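Local coordinates for protein tannase (Fusobacterium nucleatum subsp. nucleatum ATCC 25586, PDB 6YQ4) that hydrolyses gallotannins as a bacterial tannase, probably through an alpha/beta-hydrolase fold, and thereby detoxifies them, at residues Thr447-Ala450 with Ile451-Ile454; Gly318-Ile321 with Ser322-Lys325. One frame throughout, in Å; residues are numbered along the deposited sequence.

Contact 1 (Thr447-Ala450 with Ile451-Ile454)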
# COMPACT_ATOMS: atom_id res chain seq x y z
N THR A 447 8.45 6.84 -2.37
CA THR A 447 7.93 6.89 -3.73
C THR A 447 7.52 8.32 -4.02
O THR A 447 7.39 9.15 -3.12
CB THR A 447 6.75 5.93 -3.95
OG1 THR A 447 6.44 5.89 -5.34
CG2 THR A 447 5.52 6.38 -3.17
N SER A 448 7.37 8.62 -5.30
CA SER A 448 6.91 9.93 -5.73
C SER A 448 5.49 10.20 -5.25
O SER A 448 4.62 9.33 -5.35
CB SER A 448 6.98 9.99 -7.25
OG SER A 448 6.81 11.31 -7.69
N LEU A 449 5.24 11.40 -4.73
CA LEU A 449 3.85 11.80 -4.44
C LEU A 449 2.97 11.76 -5.69
O LEU A 449 1.74 11.67 -5.58
CB LEU A 449 3.83 13.20 -3.83
CG LEU A 449 2.48 13.84 -3.50
CD1 LEU A 449 1.82 13.12 -2.32
CD2 LEU A 449 2.64 15.30 -3.18
N ALA A 450 3.58 11.80 -6.87
CA ALA A 450 2.84 11.70 -8.12
C ALA A 450 2.07 10.39 -8.22
O ALA A 450 1.03 10.34 -8.88
CB ALA A 450 3.81 11.85 -9.30
N ILE A 451 2.55 9.33 -7.58
CA ILE A 451 2.03 7.98 -7.77
C ILE A 451 0.73 7.80 -6.98
O ILE A 451 -0.28 7.39 -7.57
CB ILE A 451 3.06 6.89 -7.39
CG1 ILE A 451 4.19 6.81 -8.42
CG2 ILE A 451 2.37 5.52 -7.29
CD1 ILE A 451 3.78 6.03 -9.69
N PRO A 452 0.70 8.05 -5.67
CA PRO A 452 -0.60 8.01 -4.98
C PRO A 452 -1.58 9.06 -5.50
O PRO A 452 -2.79 8.77 -5.57
CB PRO A 452 -0.25 8.23 -3.49
CG PRO A 452 1.12 8.89 -3.49
CD PRO A 452 1.81 8.31 -4.72
N ALA A 453 -1.10 10.25 -5.87
CA ALA A 453 -1.98 11.25 -6.50
C ALA A 453 -2.65 10.70 -7.76
O ALA A 453 -3.86 10.88 -7.97
CB ALA A 453 -1.21 12.52 -6.87
N ILE A 454 -1.86 10.03 -8.63
CA ILE A 454 -2.43 9.43 -9.84
C ILE A 454 -3.46 8.36 -9.50
O ILE A 454 -4.49 8.25 -10.16
CB ILE A 454 -1.31 8.87 -10.73
CG1 ILE A 454 -0.61 9.99 -11.51
CG2 ILE A 454 -1.84 7.77 -11.66
CD1 ILE A 454 0.71 9.51 -12.10

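Contact 2 (Gly318-Ile321 with Ser322-Lys325)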
# COMPACT_ATOMS: atom_id res chain seq x y z
N GLY A 318 -0.49 25.14 14.05
CA GLY A 318 0.71 25.61 14.70
C GLY A 318 1.95 24.80 14.43
O GLY A 318 2.91 24.88 15.20
N LYS A 319 1.98 24.03 13.35
CA LYS A 319 3.17 23.24 13.06
C LYS A 319 4.18 24.08 12.28
O LYS A 319 3.86 25.12 11.69
CB LYS A 319 2.82 21.98 12.26
CG LYS A 319 2.00 20.96 13.05
CD LYS A 319 1.65 19.75 12.21
CE LYS A 319 1.19 18.60 13.08
NZ LYS A 319 1.46 17.28 12.41
N ASP A 320 5.42 23.61 12.28
CA ASP A 320 6.53 24.33 11.66
C ASP A 320 6.54 24.06 10.16
O ASP A 320 6.50 22.90 9.73
CB ASP A 320 7.85 23.90 12.30
CG ASP A 320 9.04 24.70 11.80
OD1 ASP A 320 10.06 24.09 11.44
OD2 ASP A 320 8.94 25.94 11.77
N ILE A 321 6.58 25.12 9.36
CA ILE A 321 6.83 24.99 7.93
C ILE A 321 8.16 25.59 7.54
O ILE A 321 8.61 25.38 6.40
CB ILE A 321 5.69 25.60 7.09
CG1 ILE A 321 5.69 27.13 7.18
CG2 ILE A 321 4.33 25.03 7.49
CD1 ILE A 321 4.78 27.79 6.18
N SER A 322 8.81 26.31 8.46
CA SER A 322 10.08 27.02 8.33
C SER A 322 11.04 26.48 7.26
O SER A 322 11.36 27.19 6.29
CB SER A 322 10.77 27.01 9.70
OG SER A 322 12.17 26.99 9.60
N GLN A 323 11.50 25.24 7.42
CA GLN A 323 12.43 24.63 6.48
C GLN A 323 11.99 24.72 5.03
O GLN A 323 12.84 24.63 4.14
CB GLN A 323 12.65 23.17 6.85
CG GLN A 323 12.54 22.90 8.34
CD GLN A 323 12.25 21.44 8.66
OE1 GLN A 323 12.53 20.55 7.85
NE2 GLN A 323 11.68 21.19 9.83
N PHE A 324 10.70 24.89 4.75
CA PHE A 324 10.20 24.84 3.38
C PHE A 324 9.63 26.15 2.87
O PHE A 324 9.15 26.19 1.73
CB PHE A 324 9.15 23.73 3.27
CG PHE A 324 9.71 22.36 3.50
CD1 PHE A 324 9.89 21.87 4.79
CD2 PHE A 324 10.07 21.56 2.42
CE1 PHE A 324 10.43 20.60 5.01
CE2 PHE A 324 10.60 20.28 2.63
CZ PHE A 324 10.78 19.81 3.93
N LYS A 325 9.71 27.23 3.65
CA LYS A 325 9.16 28.51 3.22
C LYS A 325 9.79 29.04 1.93
O LYS A 325 9.15 29.82 1.22
CB LYS A 325 9.31 29.55 4.33
CG LYS A 325 8.78 29.09 5.69
CD LYS A 325 9.01 30.14 6.79
CE LYS A 325 7.73 30.45 7.60
NZ LYS A 325 7.87 31.61 8.54

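Contact 1 (Thr447-Ala450 with Ile451-Ile454)
Ile451 N reaches back to Ser448 O at 3.0 Å in a hydrogen bond that starts the first turn of helix 450-461, with the donor standing well above the carbonyl plane, 56° out of it. Two bonds of helical spacing follow, Ala453 N to Leu449 O and Ile454 N to Ala450 O. Pro452 has no N-H to give to Ser448 O. Its CD instead lies 3.1 Å from Ser448 O, beside the carbonyl that Ile451 N already uses. Ser448 OG caps the turn with a weak bond from Ala450 N at 3.4 Å, and weakly bonds Ala218 O as well. Together, strand 435-439, this helix and strand 465-469 form a beta-alpha-beta crossover between neighbouring parallel strands. Just before the turn, Thr447 OG1, anti to its own N (chi1 -171°), lies 3.9 Å from Ile451 CG1, and the two side chains cross at about a right angle. Leu449 CD1 makes a loose apolar contact with Pro452 CG, 4.4 Å away. On Ile454, CG1 stands beside the backbone N and comes to 3.1 Å from Ala450 O. Phe272 and Phe299 pack on both Ala450 and Ile454.

Contact 2 (Gly318-Ile321 with Ser322-Lys325)
Ile321, Ser322 and Asp320 carry most of this contact, which is a beta-turn. Ile321 O accepts from Phe324 N at 2.7 Å, with Ser322 and Gln323 at the corners. The bond is nearly straight, at 163°. A second turn follows at once, as Lys325 N bonds Ser322 O. The segment opens with Gly318, whose positive phi closes helix 298-316 in a Schellman motif, and it leads on to strand 328-330.

Asp320 adds a side-chain turn of Asx type. Its CG lies anti to the backbone N (chi1 -174°), which brings the carboxylate forward along the chain. There OD2 takes a weak bond from Ser322 N at 3.3 Å. The same OD2 also sits close to Ser322 CB, 3.0 Å away. The other oxygen faces Gln323. Asp320 OD1 is 3.7 Å from Gln323 NE2, and the carboxylate and amide planes are turned 45° apart. The backbone of Asp320 is tied elsewhere, since its O accepts from Trp472 NE1.

Ile321 is the buried member. Its side chain packs on Leu315 of the preceding helix and on Phe328 and Ile330 of the coming strand, while Ser322 and Gln323 remain at the surface. Trp472 also touches Ile321 and meets the Phe324 ring edge-to-face. Ile321 O lies at the edge of that ring, near its plane, so one oxygen receives the turn bond and borders the aromatic side chain.

Lys325 returns across Ile321 with its chain bent at chi3. The two side chains cross at about a right angle, and the Lys325 CE methylene stops 3.9 Å from Ile321 CG1.

In the fold
Contact 2 comes first along the chain and contact 1 follows, with more than a hundred residues between them. Their centres are 22 Å apart and their nearest atoms about 11 Å apart, so they do not touch. Helix 298-316 joins them: contact 2 begins just past its end, while its Phe299, Leu303 and Ile307 cover side chains of contact 1. Contact 1 is buried, its centre about 12 Å from the chain centre, at the start of the helix that links the parallel strands 435-439 and 465-469 of the main sheet. Contact 2 lies at the surface, its centre about 28 Å from the chain centre. Both are away from the magnesium site. Thr447 of contact 1 is near a probable Ser-His-Asp triad without touching it.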